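Local coordinates for protein cytochrome oxidase subunit II (Rhodothermus marinus, PDB 1W2L) that probably relays electrons to the oxygen-reducing core of a caa3 oxidase, this piece being its heme-carrying cytochrome c domain, at residues 32-37 and 93-98; 38-43 and 50-55. All blocks are in the same frame, centred on the assembly; numbering follows the deposited sequence.

In the fold
Both contacts touch heme c, and their first segments follow each other directly in the chain. Interaction 1 joins 32-37 to the end of helix 85-96 beside the macrocycle; interaction 2 picks up at the next residue and pairs 38-43 with 50-55, where the hairpin strand carries Arg42 to a heme propionate. Their centres are about 11 Å apart, yet they meet directly: Leu37 O lies 3.3 Å from Ala52 CB, and Lys96 CG packs 3.6 Å from Tyr38 CG. A long, weak ion pair, Lys96 NZ to Glu54 OE1 at 3.5 Å, also links helix 85-96 to helix 54-62. Leu37 touches the propionate carboxylate gripped by Arg42, tying both contacts to one group.

Interaction 1 (32-37 and 93-98); sequences PSFKGL and EFIKQQ. With HEC (heme c), chain B.
Ile95 lays CG1 over one face of the Phe34 ring, 4.0 Å from the ring centroid and 14° off the normal, a CH-pi contact. Phe34 gets there with CG beside its backbone N and anti to the carbonyl carbon (chi1 -71°), which aims the ring at the helix and turns its far edge to the porphyrin, where CZ stands 3.7 Å from heme CHB. The ring also stacks with His22, one of the two axial ligands of the iron. Leu37 extends the tight side, its CD2 4.0 Å from Ile95 CG2 and its CD1 3.5 Å from the propionate carbon CGA of the heme. With an alanine at Phe34, a gap would probably open between Ile95 and the porphyrin edge, and His22 would lose the ring stacked on it.

Toward solvent the contact thins to backbone. Phe34 to Leu37 make a type II beta turn with glycine third, and Gly36 N gives a 2.7 Å hydrogen bond to Gln98 O, arriving from above the carbonyl plane. The Gln98 side chain bends back on its own helix, where NE2 donates to Phe94 O at 2.9 Å and rides over the Phe94 ring. Lys35 runs out fully extended, its amine leading away from the helix.

Pro32 sets CG against the propionate oxygen O1A of the heme, while its O accepts from His22 ND1. A proline carbonyl holding the axial histidine, with the C-terminal helix packed beside the heme, is characteristic of the class I cytochrome c fold.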
loop_
_atom_site.group_PDB
_atom_site.type_symbol
_atom_site.label_atom_id
_atom_site.label_comp_id
_atom_site.label_asym_id
_atom_site.label_seq_id
_atom_site.Cartn_x
_atom_site.Cartn_y
_atom_site.Cartn_z
ATOM N N PRO A 32 8.166 -0.163 2.117
ATOM C CA PRO A 32 8.492 0.908 1.148
ATOM C C PRO A 32 7.628 2.136 1.346
ATOM O O PRO A 32 6.492 2.093 1.777
ATOM C CB PRO A 32 8.249 0.265 -0.187
ATOM C CG PRO A 32 7.277 -0.848 0.100
ATOM C CD PRO A 32 7.581 -1.333 1.481
ATOM N N SER A 33 8.194 3.284 0.947
ATOM C CA SER A 33 7.404 4.496 1.048
ATOM C C SER A 33 6.259 4.485 0.050
ATOM O O SER A 33 6.359 3.941 -1.057
ATOM C CB SER A 33 8.313 5.694 0.767
ATOM O OG SER A 33 7.659 6.917 1.049
ATOM N N PHE A 34 5.156 5.150 0.419
ATOM C CA PHE A 34 4.059 5.377 -0.513
ATOM C C PHE A 34 4.285 6.523 -1.471
ATOM O O PHE A 34 3.624 6.647 -2.469
ATOM C CB PHE A 34 2.777 5.674 0.254
ATOM C CG PHE A 34 2.151 4.512 0.989
ATOM C CD1 PHE A 34 2.448 3.190 0.680
ATOM C CD2 PHE A 34 1.254 4.752 1.989
ATOM C CE1 PHE A 34 1.793 2.170 1.334
ATOM C CE2 PHE A 34 0.590 3.715 2.628
ATOM C CZ PHE A 34 0.884 2.426 2.318
ATOM N N LYS A 35 5.160 7.439 -1.248
ATOM C CA LYS A 35 5.562 8.514 -2.125
ATOM C C LYS A 35 6.065 7.974 -3.450
ATOM O O LYS A 35 7.058 7.279 -3.574
ATOM C CB LYS A 35 6.581 9.439 -1.448
ATOM C CG LYS A 35 6.876 10.676 -2.315
ATOM C CD LYS A 35 7.921 11.574 -1.691
ATOM C CE LYS A 35 8.382 12.677 -2.645
ATOM N NZ LYS A 35 9.607 13.335 -2.150
ATOM N N GLY A 36 5.297 8.344 -4.508
ATOM C CA GLY A 36 5.656 7.914 -5.832
ATOM C C GLY A 36 5.262 6.478 -6.169
ATOM O O GLY A 36 5.606 5.949 -7.249
ATOM N N LEU A 37 4.579 5.772 -5.266
ATOM C CA LEU A 37 4.275 4.384 -5.473
ATOM C C LEU A 37 3.338 4.154 -6.654
ATOM O O LEU A 37 3.588 3.366 -7.561
ATOM C CB LEU A 37 3.676 3.773 -4.196
ATOM C CG LEU A 37 3.053 2.404 -4.325
ATOM C CD1 LEU A 37 4.037 1.389 -4.912
ATOM C CD2 LEU A 37 2.519 1.920 -2.982
ATOM N N GLU A 93 -7.037 5.954 -2.799
ATOM C CA GLU A 93 -7.077 7.363 -3.184
ATOM C C GLU A 93 -5.975 8.158 -2.475
ATOM O O GLU A 93 -5.280 8.992 -3.065
ATOM C CB GLU A 93 -8.457 7.935 -2.943
ATOM C CG GLU A 93 -9.425 7.509 -4.029
ATOM C CD GLU A 93 -8.968 7.540 -5.473
ATOM O OE1 GLU A 93 -8.855 6.455 -6.088
ATOM O OE2 GLU A 93 -8.677 8.640 -5.973
ATOM N N PHE A 94 -5.803 7.870 -1.188
ATOM C CA PHE A 94 -4.738 8.535 -0.432
ATOM C C PHE A 94 -3.368 8.176 -0.996
ATOM O O PHE A 94 -2.519 9.046 -1.221
ATOM C CB PHE A 94 -4.826 8.124 1.030
ATOM C CG PHE A 94 -3.686 8.618 1.891
ATOM C CD1 PHE A 94 -3.681 9.947 2.326
ATOM C CD2 PHE A 94 -2.624 7.837 2.249
ATOM C CE1 PHE A 94 -2.639 10.431 3.115
ATOM C CE2 PHE A 94 -1.591 8.304 3.040
ATOM C CZ PHE A 94 -1.581 9.612 3.483
ATOM N N ILE A 95 -3.133 6.896 -1.282
ATOM C CA ILE A 95 -1.827 6.498 -1.865
ATOM C C ILE A 95 -1.590 7.177 -3.198
ATOM O O ILE A 95 -0.458 7.636 -3.415
ATOM C CB ILE A 95 -1.685 4.966 -2.008
ATOM C CG1 ILE A 95 -1.674 4.313 -0.647
ATOM C CG2 ILE A 95 -0.488 4.583 -2.858
ATOM C CD1 ILE A 95 -1.791 2.809 -0.739
ATOM N N LYS A 96 -2.587 7.222 -4.065
ATOM C CA LYS A 96 -2.362 7.742 -5.417
ATOM C C LYS A 96 -1.885 9.163 -5.410
ATOM O O LYS A 96 -1.203 9.574 -6.351
ATOM C CB LYS A 96 -3.645 7.697 -6.255
ATOM C CG LYS A 96 -4.044 6.327 -6.723
ATOM C CD LYS A 96 -5.247 6.227 -7.619
ATOM C CE LYS A 96 -5.903 7.489 -8.085
ATOM N NZ LYS A 96 -7.162 6.985 -8.800
ATOM N N GLN A 97 -2.294 9.914 -4.390
ATOM C CA GLN A 97 -1.858 11.303 -4.357
ATOM C C GLN A 97 -0.523 11.529 -3.654
ATOM O O GLN A 97 -0.044 12.666 -3.537
ATOM C CB GLN A 97 -2.937 12.120 -3.682
ATOM C CG GLN A 97 -4.026 11.513 -2.873
ATOM C CD GLN A 97 -4.975 12.611 -2.393
ATOM O OE1 GLN A 97 -5.008 12.975 -1.218
ATOM N NE2 GLN A 97 -5.750 13.118 -3.339
ATOM N N GLN A 98 0.151 10.486 -3.179
ATOM C CA GLN A 98 1.499 10.665 -2.621
ATOM C C GLN A 98 2.508 10.602 -3.744
ATOM O O GLN A 98 2.851 9.514 -4.231
ATOM C CB GLN A 98 1.814 9.617 -1.551
ATOM C CG GLN A 98 0.675 9.460 -0.552
ATOM C CD GLN A 98 0.335 10.771 0.120
ATOM O OE1 GLN A 98 1.222 11.541 0.544
ATOM N NE2 GLN A 98 -0.963 10.995 0.195
HETATM FE FE HEC B . 2.156 -2.566 3.725
HETATM C CHA HEC B . 3.901 -3.560 0.963
HETATM C CHB HEC B . -0.167 -1.087 1.717
HETATM C CHC HEC B . 0.388 -1.667 6.477
HETATM C CHD HEC B . 4.679 -3.723 5.722
HETATM N NA HEC B . 1.912 -2.387 1.725
HETATM C C1A HEC B . 2.738 -2.900 0.743
HETATM C C2A HEC B . 2.263 -2.398 -0.521
HETATM C C3A HEC B . 1.104 -1.756 -0.316
HETATM C C4A HEC B . 0.860 -1.725 1.118
HETATM C CMA HEC B . 0.229 -1.015 -1.327
HETATM C CAA HEC B . 3.055 -2.542 -1.826
HETATM C CBA HEC B . 4.092 -1.420 -1.799
HETATM C CGA HEC B . 5.083 -1.330 -3.008
HETATM O O1A HEC B . 6.007 -0.581 -2.802
HETATM O O2A HEC B . 4.871 -2.065 -4.009
HETATM N NB HEC B . 0.438 -1.555 4.033
HETATM C C1B HEC B . -0.315 -1.016 3.092
HETATM C C2B HEC B . -1.473 -0.314 3.692
HETATM C C3B HEC B . -1.342 -0.548 5.038
HETATM C C4B HEC B . -0.142 -1.282 5.268
HETATM C CMB HEC B . -2.481 0.472 2.960
HETATM C CAB HEC B . -2.261 -0.110 6.154
HETATM C CBB HEC B . -3.700 -0.612 5.882
HETATM N NC HEC B . 2.427 -2.707 5.692
HETATM C C1C HEC B . 1.555 -2.242 6.675
HETATM C C2C HEC B . 2.190 -2.513 7.989
HETATM C C3C HEC B . 3.369 -3.086 7.766
HETATM C C4C HEC B . 3.536 -3.234 6.348
HETATM C CMC HEC B . 1.522 -2.118 9.306
HETATM C CAC HEC B . 4.488 -3.390 8.770
HETATM C CBC HEC B . 4.176 -4.335 9.907
HETATM N ND HEC B . 3.913 -3.501 3.393
HETATM C C1D HEC B . 4.820 -3.856 4.346
HETATM C C2D HEC B . 6.007 -4.406 3.731
HETATM C C3D HEC B . 5.751 -4.370 2.424
HETATM C C4D HEC B . 4.469 -3.821 2.183
HETATM C CMD HEC B . 7.198 -4.860 4.464
HETATM C CAD HEC B . 6.723 -4.849 1.276
HETATM C CBD HEC B . 6.656 -6.361 1.071
HETATM C CGD HEC B . 5.433 -6.744 0.309
HETATM O O1D HEC B . 4.504 -7.396 0.869
HETATM O O2D HEC B . 5.332 -6.362 -0.895
#

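Interaction 2 (38-43 and 50-55). With HEC (heme c), chain B; ACT (acetate ion), chain D.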
loop_
_atom_site.group_PDB
_atom_site.type_symbol
_atom_site.label_atom_id
_atom_site.label_comp_id
_atom_site.label_asym_id
_atom_site.label_seq_id
_atom_site.Cartn_x
_atom_site.Cartn_y
_atom_site.Cartn_z
ATOM N N TYR A 38 2.183 4.833 -6.678
ATOM C CA TYR A 38 1.212 4.638 -7.731
ATOM C C TYR A 38 1.788 5.044 -9.073
ATOM O O TYR A 38 2.225 6.183 -9.228
ATOM C CB TYR A 38 -0.059 5.430 -7.439
ATOM C CG TYR A 38 -1.125 5.246 -8.481
ATOM C CD1 TYR A 38 -1.795 4.034 -8.647
ATOM C CD2 TYR A 38 -1.517 6.259 -9.350
ATOM C CE1 TYR A 38 -2.772 3.843 -9.596
ATOM C CE2 TYR A 38 -2.501 6.101 -10.287
ATOM C CZ TYR A 38 -3.135 4.903 -10.431
ATOM O OH TYR A 38 -4.106 4.773 -11.373
ATOM N N GLY A 39 1.738 4.103 -9.999
ATOM C CA GLY A 39 2.287 4.271 -11.332
ATOM C C GLY A 39 3.751 3.948 -11.471
ATOM O O GLY A 39 4.241 4.061 -12.592
ATOM N N SER A 40 4.410 3.487 -10.413
ATOM C CA SER A 40 5.799 3.053 -10.464
ATOM C C SER A 40 5.923 1.597 -10.849
ATOM O O SER A 40 4.945 0.861 -10.738
ATOM C CB SER A 40 6.477 3.317 -9.122
ATOM O OG SER A 40 6.010 2.456 -8.105
ATOM N N THR A 41 7.051 1.108 -11.307
ATOM C CA THR A 41 7.292 -0.314 -11.568
ATOM C C THR A 41 7.829 -0.987 -10.300
ATOM O O THR A 41 8.676 -0.399 -9.641
ATOM C CB THR A 41 8.273 -0.481 -12.747
ATOM O OG1 THR A 41 7.581 -0.022 -13.915
ATOM C CG2 THR A 41 8.632 -1.920 -13.003
ATOM N N ARG A 42 7.302 -2.145 -9.951
ATOM C CA ARG A 42 7.710 -2.953 -8.827
ATOM C C ARG A 42 8.409 -4.232 -9.290
ATOM O O ARG A 42 7.956 -4.859 -10.240
ATOM C CB ARG A 42 6.529 -3.317 -7.930
ATOM C CG ARG A 42 5.532 -2.235 -7.659
ATOM C CD ARG A 42 6.082 -0.923 -7.200
ATOM N NE ARG A 42 6.784 -0.966 -5.942
ATOM C CZ ARG A 42 7.996 -0.603 -5.632
ATOM N NH1 ARG A 42 8.394 -0.728 -4.367
ATOM N NH2 ARG A 42 8.844 -0.112 -6.545
ATOM N N THR A 43 9.437 -4.617 -8.565
ATOM C CA THR A 43 10.099 -5.903 -8.776
ATOM C C THR A 43 9.852 -6.786 -7.564
ATOM O O THR A 43 10.073 -6.305 -6.435
ATOM C CB THR A 43 11.611 -5.735 -8.998
ATOM O OG1 THR A 43 11.736 -4.909 -10.155
ATOM C CG2 THR A 43 12.262 -7.092 -9.269
ATOM N N ALA A 50 5.856 -5.657 -12.137
ATOM C CA ALA A 50 4.525 -5.210 -12.471
ATOM C C ALA A 50 4.435 -3.724 -12.185
ATOM O O ALA A 50 5.125 -3.208 -11.308
ATOM C CB ALA A 50 3.441 -5.885 -11.640
ATOM N N VAL A 51 3.504 -3.072 -12.841
ATOM C CA VAL A 51 3.227 -1.686 -12.489
ATOM C C VAL A 51 2.260 -1.604 -11.345
ATOM O O VAL A 51 1.360 -2.431 -11.161
ATOM C CB VAL A 51 2.720 -0.936 -13.719
ATOM C CG1 VAL A 51 1.272 -1.078 -14.080
ATOM C CG2 VAL A 51 3.169 0.523 -13.633
ATOM N N ALA A 52 2.491 -0.616 -10.476
ATOM C CA ALA A 52 1.627 -0.364 -9.344
ATOM C C ALA A 52 0.392 0.427 -9.755
ATOM O O ALA A 52 0.281 1.632 -9.560
ATOM C CB ALA A 52 2.391 0.323 -8.204
ATOM N N ASP A 53 -0.552 -0.305 -10.314
ATOM C CA ASP A 53 -1.873 0.207 -10.691
ATOM C C ASP A 53 -2.872 -0.081 -9.556
ATOM O O ASP A 53 -2.521 -0.570 -8.495
ATOM C CB ASP A 53 -2.290 -0.369 -12.031
ATOM C CG ASP A 53 -2.397 -1.869 -12.068
ATOM O OD1 ASP A 53 -2.408 -2.531 -11.024
ATOM O OD2 ASP A 53 -2.499 -2.417 -13.203
ATOM N N GLU A 54 -4.117 0.320 -9.792
ATOM C CA GLU A 54 -5.129 0.180 -8.756
ATOM C C GLU A 54 -5.276 -1.252 -8.294
ATOM O O GLU A 54 -5.375 -1.543 -7.090
ATOM C CB GLU A 54 -6.470 0.684 -9.260
ATOM C CG GLU A 54 -7.489 1.132 -8.290
ATOM C CD GLU A 54 -8.068 2.535 -8.437
ATOM O OE1 GLU A 54 -7.470 3.483 -9.031
ATOM O OE2 GLU A 54 -9.151 2.812 -7.922
ATOM N N ASN A 55 -5.310 -2.195 -9.268
ATOM C CA ASN A 55 -5.418 -3.599 -8.915
ATOM C C ASN A 55 -4.251 -4.085 -8.084
ATOM O O ASN A 55 -4.417 -4.899 -7.151
ATOM C CB ASN A 55 -5.573 -4.474 -10.149
ATOM C CG ASN A 55 -6.993 -4.450 -10.675
ATOM O OD1 ASN A 55 -7.892 -4.123 -9.951
ATOM N ND2 ASN A 55 -7.163 -4.758 -11.908
HETATM FE FE HEC B . 2.156 -2.566 3.725
HETATM C CHA HEC B . 3.901 -3.560 0.963
HETATM C CHB HEC B . -0.167 -1.087 1.717
HETATM C CHC HEC B . 0.388 -1.667 6.477
HETATM C CHD HEC B . 4.679 -3.723 5.722
HETATM N NA HEC B . 1.912 -2.387 1.725
HETATM C C1A HEC B . 2.738 -2.900 0.743
HETATM C C2A HEC B . 2.263 -2.398 -0.521
HETATM C C3A HEC B . 1.104 -1.756 -0.316
HETATM C C4A HEC B . 0.860 -1.725 1.118
HETATM C CMA HEC B . 0.229 -1.015 -1.327
HETATM C CAA HEC B . 3.055 -2.542 -1.826
HETATM C CBA HEC B . 4.092 -1.420 -1.799
HETATM C CGA HEC B . 5.083 -1.330 -3.008
HETATM O O1A HEC B . 6.007 -0.581 -2.802
HETATM O O2A HEC B . 4.871 -2.065 -4.009
HETATM N NB HEC B . 0.438 -1.555 4.033
HETATM C C1B HEC B . -0.315 -1.016 3.092
HETATM C C2B HEC B . -1.473 -0.314 3.692
HETATM C C3B HEC B . -1.342 -0.548 5.038
HETATM C C4B HEC B . -0.142 -1.282 5.268
HETATM C CMB HEC B . -2.481 0.472 2.960
HETATM C CAB HEC B . -2.261 -0.110 6.154
HETATM C CBB HEC B . -3.700 -0.612 5.882
HETATM N NC HEC B . 2.427 -2.707 5.692
HETATM C C1C HEC B . 1.555 -2.242 6.675
HETATM C C2C HEC B . 2.190 -2.513 7.989
HETATM C C3C HEC B . 3.369 -3.086 7.766
HETATM C C4C HEC B . 3.536 -3.234 6.348
HETATM C CMC HEC B . 1.522 -2.118 9.306
HETATM C CAC HEC B . 4.488 -3.390 8.770
HETATM C CBC HEC B . 4.176 -4.335 9.907
HETATM N ND HEC B . 3.913 -3.501 3.393
HETATM C C1D HEC B . 4.820 -3.856 4.346
HETATM C C2D HEC B . 6.007 -4.406 3.731
HETATM C C3D HEC B . 5.751 -4.370 2.424
HETATM C C4D HEC B . 4.469 -3.821 2.183
HETATM C CMD HEC B . 7.198 -4.860 4.464
HETATM C CAD HEC B . 6.723 -4.849 1.276
HETATM C CBD HEC B . 6.656 -6.361 1.071
HETATM C CGD HEC B . 5.433 -6.744 0.309
HETATM O O1D HEC B . 4.504 -7.396 0.869
HETATM O O2D HEC B . 5.332 -6.362 -0.895
HETATM C C ACT D . -4.931 1.781 -13.008
HETATM O O ACT D . -4.594 2.211 -11.872
HETATM O OXT ACT D . -5.275 0.681 -13.407
HETATM C CH3 ACT D . -4.927 2.886 -14.110
#
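Thr41 faces Val51 and Arg42 faces Ala50 in a short antiparallel beta hairpin, the first pair non-hydrogen-bonded, the second hydrogen-bonded. Arg42 N donates to Ala50 O at 2.8 Å, and Ala50 N answers to Arg42 O. Past the last bridge two more backbone bonds follow: Ala52 N donates to Ser40 O at 2.9 Å, almost in line with the carbonyl, and Gly39 N donates to Ala52 O. Ser40 O also receives the CA-H of Val51, while Ser40 OG is hydrogen-bonded to Leu37 O.

Asp53 N-caps helix 54-62, its OD1 accepting from Tyr56 N. At this helix start an acetate, probably from the crystallisation liquor, takes two hydrogen bonds on one oxygen: Glu54 N at 2.9 Å and Tyr38 OH at 2.7 Å. The Tyr38 ring presents its edge to Glu54 N.

Arg42 folds back through bends at chi2 (-50°) and chi3 (-63°), its CD resting on Ala52 CB, and brings the guanidinium edge to the heme propionate. NH2 gives one hydrogen bond to Thr41 O at 3.1 Å, which would help fix the rotation of the group. In the model NH1 is also linked to O1 of a TRS molecule, probably from the crystallisation liquor. NE gives a 2.9 Å hydrogen bond to propionate oxygen O2A, and NH1 lies 2.9 Å from O1A of the same carboxylate.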